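Local structure of Exo-alpha-sialidase (Clostridium perfringens, 2V72) at residues S67-S75 with W102-V111; T43-S54 with K123-A134. The protein binds galactose through a calcium-containing family 32 carbohydrate-binding module, which probably helps this large sialidase toxin hold on to host glycans. All blocks are in the same frame, centred on the assembly; numbering follows the deposited sequence.

How the contacts relate
The centres of the two contacts lie about 16 Å apart, and their strand pairings belong to different sheets of a beta sandwich. Contact 1 pairs strand 62-71 with strand 109-113. Contact 2 pairs strand 53-59 with strand 121-129, inner neighbours in the other sheet, and also reaches the chain next to strands 41-42 and 135-142. The successive strands 53-59 and 62-71 carry the chain from one contact to the other, with contact 1 nested inside the loop that contact 2 closes. Beyond the strands, loops from both reach the same galactose: Arg73 comes from contact 1, Trp45 and Phe133 from contact 2. His42 and Asn78 complete the pocket, thus assembled from parts distant in sequence.

Contact 1 (S67-S75 with W102-V111); sequences SIAITPRTS and WEENNLVKTV. With GAL (beta-D-galactopyranose), chain C.
Ile70 lies across Trp102 at about a right angle, its CD1 3.7 Å from CH2 of the indole. With CG1 beside the backbone N (chi1 -57°), the isoleucine brings CG1 and CD1 to the six-membered ring while CG2 reaches its CZ3. Lys109 CB sits over one face of the indole, toward its rim, and Tyr84 stacks on Trp102 from outside the contact. At the next residue on this face, Val111 CG2 makes a looser contact with Ile70 CD1, at 4.4 Å. The backbones beneath form an antiparallel ladder in one sheet of the F5/8 type C beta sandwich: Ile68 pairs with Val111, and Ile70 with Lys109, each pair joined by two hydrogen bonds. Past the strand, Pro72 lays CG 3.3 Å from Leu107 O and crosses the lysine chain at about a right angle. That chain, bent at chi2, chi3 and chi4, curls back so that NZ bonds Asn105 O at 2.9 Å and, weakly, Leu107 O. Asn105 OD1 accepts from Leu107 N in an Asx turn. Arg73 NH1 and NH2 both grip galactose O3, at 2.8 and 2.9 Å, with NH1 also hydrogen-bonded to Asn78 O, while NE bonds Ser75 O in the guanidinium plane.

Contact 2 (T43-S54 with K123-A134); sequences TKWNGSDALPQS and KITAIQGVGGFA. With GAL (beta-D-galactopyranose), chain C.
Leu51 turns CG beside its backbone N (chi1 -55°), which sends both methyls into the bend of 123-134. Phe133 takes the same kind of turn (chi1 -54°) and swings its ring out to the 43-47 loop. Leu51 CD1 comes 3.4 Å from Gly129 N, and CD2 packs against CB of both Ala126 and Ala134. A water joins Leu51 N to Gly132 O.

Thr43 OG1 sits at the edge of the Phe133 ring, in its plane, and accepts a weak bond from Ala134 N. In return, Thr43 N donates to Ala134 O at 3.0 Å. The far end of the ring reaches the type I turn Lys44-Gly47, with CE2 3.4 Å from Trp45 O. Trp45 O accepts from galactose O6 at 3.2 Å, and the sugar lies over one face of the Trp45 indole, its C4 3.4 Å above that plane, toward the rim. Trp45 NE1 is hydrogen-bonded to Asp27 OD2.

At the other end, Pro52, after a cis peptide bond, leads into an antiparallel pairing: Ala126 N bonds Gln53 O at 2.8 Å, the bond back from Gln53 N to Ala126 O being weak. Ser54 OG meets Lys123 CE at 3.3 Å. A sugar ring laid on a tryptophan face, with a phenylalanine beside C6, is the aromatic platform of a carbohydrate-binding site, here formed by loops at one end of a beta sandwich.

Contact 1 (S67-S75 with W102-V111)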
loop_
_atom_site.group_PDB
_atom_site.type_symbol
_atom_site.label_atom_id
_atom_site.label_comp_id
_atom_site.label_asym_id
_atom_site.label_seq_id
_atom_site.Cartn_x
_atom_site.Cartn_y
_atom_site.Cartn_z
ATOM N N SER A 67 -12.171 1.872 -4.059
ATOM C CA SER A 67 -11.615 1.142 -2.911
ATOM C C SER A 67 -10.186 0.649 -3.102
ATOM O O SER A 67 -9.678 0.571 -4.223
ATOM C CB SER A 67 -12.520 -0.034 -2.492
ATOM O OG SER A 67 -12.484 -1.082 -3.440
ATOM N N ILE A 68 -9.553 0.319 -1.979
ATOM C CA ILE A 68 -8.187 -0.216 -1.950
ATOM C C ILE A 68 -8.136 -1.372 -0.944
ATOM O O ILE A 68 -8.592 -1.226 0.192
ATOM C CB ILE A 68 -7.151 0.886 -1.573
ATOM C CG1 ILE A 68 -7.172 2.026 -2.604
ATOM C CG2 ILE A 68 -5.742 0.308 -1.465
ATOM C CD1 ILE A 68 -6.771 3.371 -2.052
ATOM N N ALA A 69 -7.599 -2.513 -1.371
ATOM C CA ALA A 69 -7.398 -3.651 -0.479
ATOM C C ALA A 69 -5.919 -3.852 -0.169
ATOM O O ALA A 69 -5.103 -4.091 -1.066
ATOM C CB ALA A 69 -8.014 -4.923 -1.062
ATOM N N ILE A 70 -5.589 -3.739 1.114
ATOM C CA ILE A 70 -4.219 -3.888 1.609
ATOM C C ILE A 70 -4.078 -5.242 2.309
ATOM O O ILE A 70 -4.549 -5.433 3.440
ATOM C CB ILE A 70 -3.834 -2.732 2.574
ATOM C CG1 ILE A 70 -4.004 -1.364 1.894
ATOM C CG2 ILE A 70 -2.413 -2.909 3.101
ATOM C CD1 ILE A 70 -5.414 -0.760 2.042
ATOM N N THR A 71 -3.428 -6.173 1.615
ATOM C CA THR A 71 -3.200 -7.530 2.112
ATOM C C THR A 71 -1.889 -7.612 2.908
ATOM O O THR A 71 -0.805 -7.435 2.346
ATOM C CB THR A 71 -3.144 -8.533 0.946
ATOM O OG1 THR A 71 -4.289 -8.351 0.101
ATOM C CG2 THR A 71 -3.087 -9.979 1.452
ATOM N N PRO A 72 -1.988 -7.880 4.223
ATOM C CA PRO A 72 -0.800 -8.083 5.039
ATOM C C PRO A 72 -0.054 -9.362 4.675
ATOM O O PRO A 72 -0.547 -10.180 3.889
ATOM C CB PRO A 72 -1.368 -8.194 6.465
ATOM C CG PRO A 72 -2.736 -7.643 6.391
ATOM C CD PRO A 72 -3.217 -7.983 5.029
ATOM N N ARG A 73 1.129 -9.530 5.253
ATOM C CA ARG A 73 1.908 -10.751 5.096
ATOM C C ARG A 73 1.134 -11.991 5.541
ATOM O O ARG A 73 0.497 -12.012 6.593
ATOM C CB ARG A 73 3.240 -10.645 5.837
ATOM C CG ARG A 73 3.136 -10.410 7.334
ATOM C CD ARG A 73 4.495 -10.088 7.925
ATOM N NE ARG A 73 5.447 -11.176 7.728
ATOM C CZ ARG A 73 6.771 -11.038 7.729
ATOM N NH1 ARG A 73 7.334 -9.843 7.905
ATOM N NH2 ARG A 73 7.534 -12.099 7.538
ATOM N N THR A 74 1.204 -13.020 4.708
ATOM C CA THR A 74 0.459 -14.260 4.875
ATOM C C THR A 74 0.951 -15.055 6.105
ATOM O O THR A 74 0.249 -15.920 6.624
ATOM C CB THR A 74 0.543 -15.079 3.550
ATOM O OG1 THR A 74 -0.709 -15.716 3.275
ATOM C CG2 THR A 74 1.665 -16.101 3.582
ATOM N N SER A 75 2.146 -14.712 6.578
ATOM C CA SER A 75 2.802 -15.378 7.699
ATOM C C SER A 75 3.739 -14.375 8.386
ATOM O O SER A 75 4.265 -13.469 7.735
ATOM C CB SER A 75 3.581 -16.588 7.186
ATOM O OG SER A 75 4.455 -17.096 8.168
ATOM N N TRP A 102 -5.114 0.547 11.904
ATOM C CA TRP A 102 -5.439 -0.830 11.565
ATOM C C TRP A 102 -5.075 -1.775 12.708
ATOM O O TRP A 102 -4.099 -1.546 13.429
ATOM C CB TRP A 102 -4.720 -1.271 10.288
ATOM C CG TRP A 102 -5.306 -0.732 9.015
ATOM C CD1 TRP A 102 -6.627 -0.460 8.759
ATOM C CD2 TRP A 102 -4.596 -0.442 7.803
ATOM N NE1 TRP A 102 -6.776 0.000 7.471
ATOM C CE2 TRP A 102 -5.548 0.025 6.862
ATOM C CE3 TRP A 102 -3.247 -0.517 7.424
ATOM C CZ2 TRP A 102 -5.193 0.417 5.563
ATOM C CZ3 TRP A 102 -2.891 -0.131 6.132
ATOM C CH2 TRP A 102 -3.865 0.335 5.217
ATOM N N GLU A 103 -5.865 -2.841 12.851
ATOM C CA GLU A 103 -5.630 -3.894 13.838
ATOM C C GLU A 103 -4.353 -4.679 13.548
ATOM O O GLU A 103 -3.891 -4.725 12.408
ATOM C CB GLU A 103 -6.813 -4.870 13.851
ATOM C CG GLU A 103 -7.840 -4.650 14.946
ATOM C CD GLU A 103 -8.895 -5.743 14.953
ATOM O OE1 GLU A 103 -9.851 -5.643 14.151
ATOM O OE2 GLU A 103 -8.767 -6.708 15.750
ATOM N N GLU A 104 -3.816 -5.318 14.588
ATOM C CA GLU A 104 -2.662 -6.204 14.482
ATOM C C GLU A 104 -3.008 -7.642 14.111
ATOM O O GLU A 104 -2.937 -8.550 14.951
ATOM C CB GLU A 104 -1.904 -6.219 15.798
ATOM C CG GLU A 104 -0.815 -5.187 15.900
ATOM C CD GLU A 104 0.013 -5.395 17.134
ATOM O OE1 GLU A 104 0.627 -6.482 17.258
ATOM O OE2 GLU A 104 0.042 -4.475 17.978
ATOM N N ASN A 105 -3.362 -7.852 12.850
ATOM C CA ASN A 105 -3.650 -9.183 12.346
ATOM C C ASN A 105 -3.397 -9.227 10.849
ATOM O O ASN A 105 -3.093 -8.201 10.246
ATOM C CB ASN A 105 -5.090 -9.612 12.699
ATOM C CG ASN A 105 -6.145 -8.663 12.145
ATOM O OD1 ASN A 105 -6.158 -8.354 10.956
ATOM N ND2 ASN A 105 -7.043 -8.207 13.013
ATOM N N ASN A 106 -3.521 -10.408 10.253
ATOM C CA ASN A 106 -3.240 -10.589 8.829
ATOM C C ASN A 106 -4.466 -10.519 7.903
ATOM O O ASN A 106 -4.396 -10.929 6.743
ATOM C CB ASN A 106 -2.465 -11.895 8.604
ATOM C CG ASN A 106 -3.264 -13.143 8.985
ATOM O OD1 ASN A 106 -2.809 -14.266 8.751
ATOM N ND2 ASN A 106 -4.450 -12.955 9.568
ATOM N N LEU A 107 -5.580 -10.009 8.418
ATOM C CA LEU A 107 -6.786 -9.848 7.616
ATOM C C LEU A 107 -6.594 -8.695 6.632
ATOM O O LEU A 107 -6.011 -7.671 6.981
ATOM C CB LEU A 107 -8.011 -9.572 8.509
ATOM C CG LEU A 107 -8.409 -10.599 9.585
ATOM C CD1 LEU A 107 -9.285 -9.967 10.654
ATOM C CD2 LEU A 107 -9.093 -11.807 8.981
ATOM N N VAL A 108 -7.088 -8.871 5.409
ATOM C CA VAL A 108 -7.102 -7.795 4.432
ATOM C C VAL A 108 -7.727 -6.553 5.064
ATOM O O VAL A 108 -8.731 -6.636 5.788
ATOM C CB VAL A 108 -7.836 -8.204 3.130
ATOM C CG1 VAL A 108 -7.956 -7.033 2.166
ATOM C CG2 VAL A 108 -7.089 -9.339 2.438
ATOM N N LYS A 109 -7.096 -5.410 4.832
ATOM C CA LYS A 109 -7.625 -4.137 5.292
ATOM C C LYS A 109 -8.158 -3.406 4.074
ATOM O O LYS A 109 -7.434 -3.206 3.098
ATOM C CB LYS A 109 -6.531 -3.321 5.995
ATOM C CG LYS A 109 -5.667 -4.132 6.975
ATOM C CD LYS A 109 -6.242 -4.141 8.392
ATOM C CE LYS A 109 -5.990 -5.477 9.145
ATOM N NZ LYS A 109 -4.589 -6.009 9.104
ATOM N N THR A 110 -9.437 -3.040 4.119
ATOM C CA THR A 110 -10.060 -2.300 3.025
ATOM C C THR A 110 -10.254 -0.822 3.358
ATOM O O THR A 110 -10.459 -0.439 4.518
ATOM C CB THR A 110 -11.426 -2.901 2.587
ATOM O OG1 THR A 110 -12.278 -3.044 3.728
ATOM C CG2 THR A 110 -11.243 -4.257 1.905
ATOM N N VAL A 111 -10.163 -0.000 2.319
ATOM C CA VAL A 111 -10.467 1.420 2.401
ATOM C C VAL A 111 -11.397 1.730 1.236
ATOM O O VAL A 111 -11.064 1.482 0.074
ATOM C CB VAL A 111 -9.182 2.294 2.339
ATOM C CG1 VAL A 111 -9.535 3.766 2.164
ATOM C CG2 VAL A 111 -8.338 2.097 3.595
HETATM C C1 GAL C . 12.123 -11.921 9.853
HETATM C C2 GAL C . 10.931 -11.874 8.900
HETATM C C3 GAL C . 11.151 -10.833 7.797
HETATM C C4 GAL C . 11.635 -9.492 8.352
HETATM C C5 GAL C . 12.780 -9.676 9.338
HETATM C C6 GAL C . 13.149 -8.343 9.983
HETATM O O1 GAL C . 11.785 -12.734 10.947
HETATM O O2 GAL C . 10.696 -13.155 8.352
HETATM O O3 GAL C . 9.938 -10.621 7.112
HETATM O O4 GAL C . 10.575 -8.831 9.007
HETATM O O5 GAL C . 12.421 -10.621 10.339
HETATM O O6 GAL C . 14.412 -8.449 10.606
HETATM O O HOH W 1 -2.992 -12.049 4.969
#

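Contact 2 (T43-S54 with K123-A134)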
loop_
_atom_site.group_PDB
_atom_site.type_symbol
_atom_site.label_atom_id
_atom_site.label_comp_id
_atom_site.label_asym_id
_atom_site.label_seq_id
_atom_site.Cartn_x
_atom_site.Cartn_y
_atom_site.Cartn_z
ATOM N N THR A 43 10.044 -2.985 4.543
ATOM C CA THR A 43 11.141 -2.054 4.780
ATOM C C THR A 43 12.381 -2.858 5.178
ATOM O O THR A 43 12.276 -4.060 5.436
ATOM C CB THR A 43 10.775 -0.994 5.834
ATOM O OG1 THR A 43 10.431 -1.632 7.070
ATOM C CG2 THR A 43 9.585 -0.133 5.347
ATOM N N LYS A 44 13.553 -2.226 5.208
ATOM C CA LYS A 44 14.773 -3.012 5.416
ATOM C C LYS A 44 14.894 -3.619 6.800
ATOM O O LYS A 44 14.734 -2.946 7.820
ATOM C CB LYS A 44 16.060 -2.298 4.963
ATOM C CG LYS A 44 16.310 -0.924 5.506
ATOM C CD LYS A 44 17.605 -0.335 4.884
ATOM C CE LYS A 44 17.567 -0.329 3.354
ATOM N NZ LYS A 44 18.807 0.254 2.747
ATOM N N TRP A 45 15.155 -4.920 6.797
ATOM C CA TRP A 45 15.117 -5.760 7.989
ATOM C C TRP A 45 16.005 -5.279 9.136
ATOM O O TRP A 45 15.692 -5.534 10.298
ATOM C CB TRP A 45 15.506 -7.182 7.613
ATOM C CG TRP A 45 14.559 -7.896 6.669
ATOM C CD1 TRP A 45 13.458 -7.376 6.021
ATOM C CD2 TRP A 45 14.658 -9.261 6.249
ATOM N NE1 TRP A 45 12.877 -8.341 5.230
ATOM C CE2 TRP A 45 13.591 -9.505 5.352
ATOM C CE3 TRP A 45 15.545 -10.301 6.546
ATOM C CZ2 TRP A 45 13.385 -10.760 4.755
ATOM C CZ3 TRP A 45 15.339 -11.546 5.950
ATOM C CH2 TRP A 45 14.269 -11.764 5.064
ATOM N N ASN A 46 17.103 -4.582 8.810
ATOM C CA ASN A 46 18.040 -4.108 9.841
ATOM C C ASN A 46 17.549 -2.898 10.641
ATOM O O ASN A 46 18.262 -2.393 11.512
ATOM C CB ASN A 46 19.463 -3.885 9.286
ATOM C CG ASN A 46 19.557 -2.745 8.266
ATOM O OD1 ASN A 46 20.549 -2.650 7.539
ATOM N ND2 ASN A 46 18.548 -1.880 8.210
ATOM N N GLY A 47 16.332 -2.448 10.332
ATOM C CA GLY A 47 15.653 -1.393 11.080
ATOM C C GLY A 47 16.246 -0.002 10.943
ATOM O O GLY A 47 16.008 0.860 11.795
ATOM N N SER A 48 17.009 0.228 9.876
ATOM C CA SER A 48 17.758 1.484 9.726
ATOM C C SER A 48 16.867 2.604 9.247
ATOM O O SER A 48 17.138 3.773 9.503
ATOM C CB SER A 48 18.942 1.316 8.767
ATOM O OG SER A 48 18.520 0.801 7.518
ATOM N N ASP A 49 15.806 2.236 8.539
ATOM C CA ASP A 49 14.856 3.194 8.019
ATOM C C ASP A 49 13.629 3.256 8.935
ATOM O O ASP A 49 12.616 2.592 8.689
ATOM C CB ASP A 49 14.480 2.833 6.578
ATOM C CG ASP A 49 15.648 2.968 5.617
ATOM O OD1 ASP A 49 16.503 3.858 5.836
ATOM O OD2 ASP A 49 15.714 2.194 4.638
ATOM N N ALA A 50 13.741 4.052 9.996
ATOM C CA ALA A 50 12.648 4.248 10.948
ATOM C C ALA A 50 11.392 4.833 10.283
ATOM O O ALA A 50 11.494 5.618 9.338
ATOM C CB ALA A 50 13.107 5.137 12.096
ATOM N N LEU A 51 10.219 4.445 10.782
ATOM C CA LEU A 51 8.935 4.966 10.274
ATOM C C LEU A 51 8.760 6.461 10.598
ATOM O O LEU A 51 9.363 6.960 11.552
ATOM C CB LEU A 51 7.754 4.145 10.821
ATOM C CG LEU A 51 7.776 2.626 10.584
ATOM C CD1 LEU A 51 6.747 1.924 11.450
ATOM C CD2 LEU A 51 7.592 2.260 9.106
ATOM N N PRO A 52 7.949 7.190 9.800
ATOM C CA PRO A 52 7.204 6.746 8.616
ATOM C C PRO A 52 8.037 6.381 7.386
ATOM O O PRO A 52 9.046 7.025 7.081
ATOM C CB PRO A 52 6.287 7.935 8.302
ATOM C CG PRO A 52 6.930 9.097 8.913
ATOM C CD PRO A 52 7.698 8.610 10.104
ATOM N N GLN A 53 7.607 5.320 6.712
ATOM C CA GLN A 53 8.086 4.971 5.380
ATOM C C GLN A 53 6.834 4.718 4.555
ATOM O O GLN A 53 5.763 4.487 5.122
ATOM C CB GLN A 53 8.986 3.724 5.406
ATOM C CG GLN A 53 10.270 3.862 6.235
ATOM C CD GLN A 53 11.283 4.847 5.644
ATOM O OE1 GLN A 53 11.396 4.995 4.421
ATOM N NE2 GLN A 53 12.025 5.517 6.518
ATOM N N SER A 54 6.957 4.756 3.230
ATOM C CA SER A 54 5.787 4.698 2.364
ATOM C C SER A 54 6.001 3.847 1.123
ATOM O O SER A 54 7.134 3.574 0.740
ATOM C CB SER A 54 5.377 6.111 1.948
ATOM O OG SER A 54 6.376 6.698 1.137
ATOM N N LYS A 123 -0.350 6.583 -2.529
ATOM C CA LYS A 123 0.758 6.436 -1.604
ATOM C C LYS A 123 0.256 5.973 -0.245
ATOM O O LYS A 123 -0.541 6.658 0.403
ATOM C CB LYS A 123 1.490 7.769 -1.464
ATOM C CG LYS A 123 2.838 7.709 -0.773
ATOM C CD LYS A 123 3.272 9.116 -0.410
ATOM C CE LYS A 123 4.775 9.230 -0.270
ATOM N NZ LYS A 123 5.178 10.644 0.021
ATOM N N ILE A 124 0.720 4.805 0.180
ATOM C CA ILE A 124 0.425 4.310 1.521
ATOM C C ILE A 124 1.614 4.586 2.426
ATOM O O ILE A 124 2.710 4.068 2.199
ATOM C CB ILE A 124 0.115 2.786 1.544
ATOM C CG1 ILE A 124 -0.805 2.366 0.383
ATOM C CG2 ILE A 124 -0.427 2.363 2.925
ATOM C CD1 ILE A 124 -2.114 3.152 0.271
ATOM N N THR A 125 1.382 5.404 3.448
ATOM C CA THR A 125 2.400 5.756 4.422
ATOM C C THR A 125 2.146 5.009 5.721
ATOM O O THR A 125 1.049 5.066 6.278
ATOM C CB THR A 125 2.444 7.289 4.678
ATOM O OG1 THR A 125 2.783 7.965 3.460
ATOM C CG2 THR A 125 3.468 7.650 5.759
ATOM N N ALA A 126 3.171 4.290 6.178
ATOM C CA ALA A 126 3.124 3.574 7.442
ATOM C C ALA A 126 3.735 4.429 8.548
ATOM O O ALA A 126 4.951 4.607 8.603
ATOM C CB ALA A 126 3.847 2.257 7.321
ATOM N N ILE A 127 2.882 4.968 9.414
ATOM C CA ILE A 127 3.327 5.789 10.547
ATOM C C ILE A 127 3.817 4.898 11.687
ATOM O O ILE A 127 4.843 5.180 12.311
ATOM C CB ILE A 127 2.201 6.719 11.058
ATOM C CG1 ILE A 127 1.694 7.621 9.925
ATOM C CG2 ILE A 127 2.679 7.549 12.256
ATOM C CD1 ILE A 127 0.350 8.281 10.210
ATOM N N GLN A 128 3.064 3.836 11.961
ATOM C CA GLN A 128 3.410 2.869 12.990
ATOM C C GLN A 128 3.132 1.484 12.441
ATOM O O GLN A 128 2.212 1.305 11.645
ATOM C CB GLN A 128 2.595 3.096 14.263
ATOM C CG GLN A 128 2.975 4.344 15.055
ATOM C CD GLN A 128 2.356 4.378 16.445
ATOM O OE1 GLN A 128 2.345 3.366 17.167
ATOM N NE2 GLN A 128 1.846 5.546 16.837
ATOM N N GLY A 129 3.946 0.519 12.860
ATOM C CA GLY A 129 3.846 -0.864 12.414
ATOM C C GLY A 129 4.626 -1.744 13.370
ATOM O O GLY A 129 5.552 -1.267 14.027
ATOM N N VAL A 130 4.262 -3.021 13.463
ATOM C CA VAL A 130 4.914 -3.910 14.435
ATOM C C VAL A 130 6.372 -4.216 14.101
ATOM O O VAL A 130 6.735 -4.437 12.935
ATOM C CB VAL A 130 4.075 -5.202 14.795
ATOM C CG1 VAL A 130 2.819 -5.314 13.964
ATOM C CG2 VAL A 130 4.911 -6.483 14.727
ATOM N N GLY A 131 7.194 -4.194 15.150
ATOM C CA GLY A 131 8.635 -4.357 15.037
ATOM C C GLY A 131 9.311 -3.088 14.557
ATOM O O GLY A 131 10.538 -3.034 14.482
ATOM N N GLY A 132 8.509 -2.068 14.244
ATOM C CA GLY A 132 8.999 -0.819 13.662
ATOM C C GLY A 132 9.210 -0.949 12.162
ATOM O O GLY A 132 9.969 -0.187 11.568
ATOM N N PHE A 133 8.536 -1.923 11.555
ATOM C CA PHE A 133 8.605 -2.162 10.112
ATOM C C PHE A 133 7.272 -1.874 9.425
ATOM O O PHE A 133 6.267 -1.600 10.078
ATOM C CB PHE A 133 9.001 -3.618 9.818
ATOM C CG PHE A 133 10.269 -4.055 10.493
ATOM C CD1 PHE A 133 10.222 -4.871 11.618
ATOM C CD2 PHE A 133 11.509 -3.646 10.008
ATOM C CE1 PHE A 133 11.395 -5.278 12.253
ATOM C CE2 PHE A 133 12.687 -4.041 10.632
ATOM C CZ PHE A 133 12.631 -4.860 11.757
ATOM N N ALA A 134 7.287 -1.939 8.096
ATOM C CA ALA A 134 6.084 -1.878 7.285
ATOM C C ALA A 134 6.196 -2.972 6.233
ATOM O O ALA A 134 7.244 -3.100 5.581
ATOM C CB ALA A 134 5.954 -0.509 6.619
HETATM C C1 GAL C . 12.123 -11.921 9.853
HETATM C C2 GAL C . 10.931 -11.874 8.900
HETATM C C3 GAL C . 11.151 -10.833 7.797
HETATM C C4 GAL C . 11.635 -9.492 8.352
HETATM C C5 GAL C . 12.780 -9.676 9.338
HETATM C C6 GAL C . 13.149 -8.343 9.983
HETATM O O1 GAL C . 11.785 -12.734 10.947
HETATM O O2 GAL C . 10.696 -13.155 8.352
HETATM O O3 GAL C . 9.938 -10.621 7.112
HETATM O O4 GAL C . 10.575 -8.831 9.007
HETATM O O5 GAL C . 12.421 -10.621 10.339
HETATM O O6 GAL C . 14.412 -8.449 10.606
HETATM O O HOH W 2 10.341 2.562 12.992
#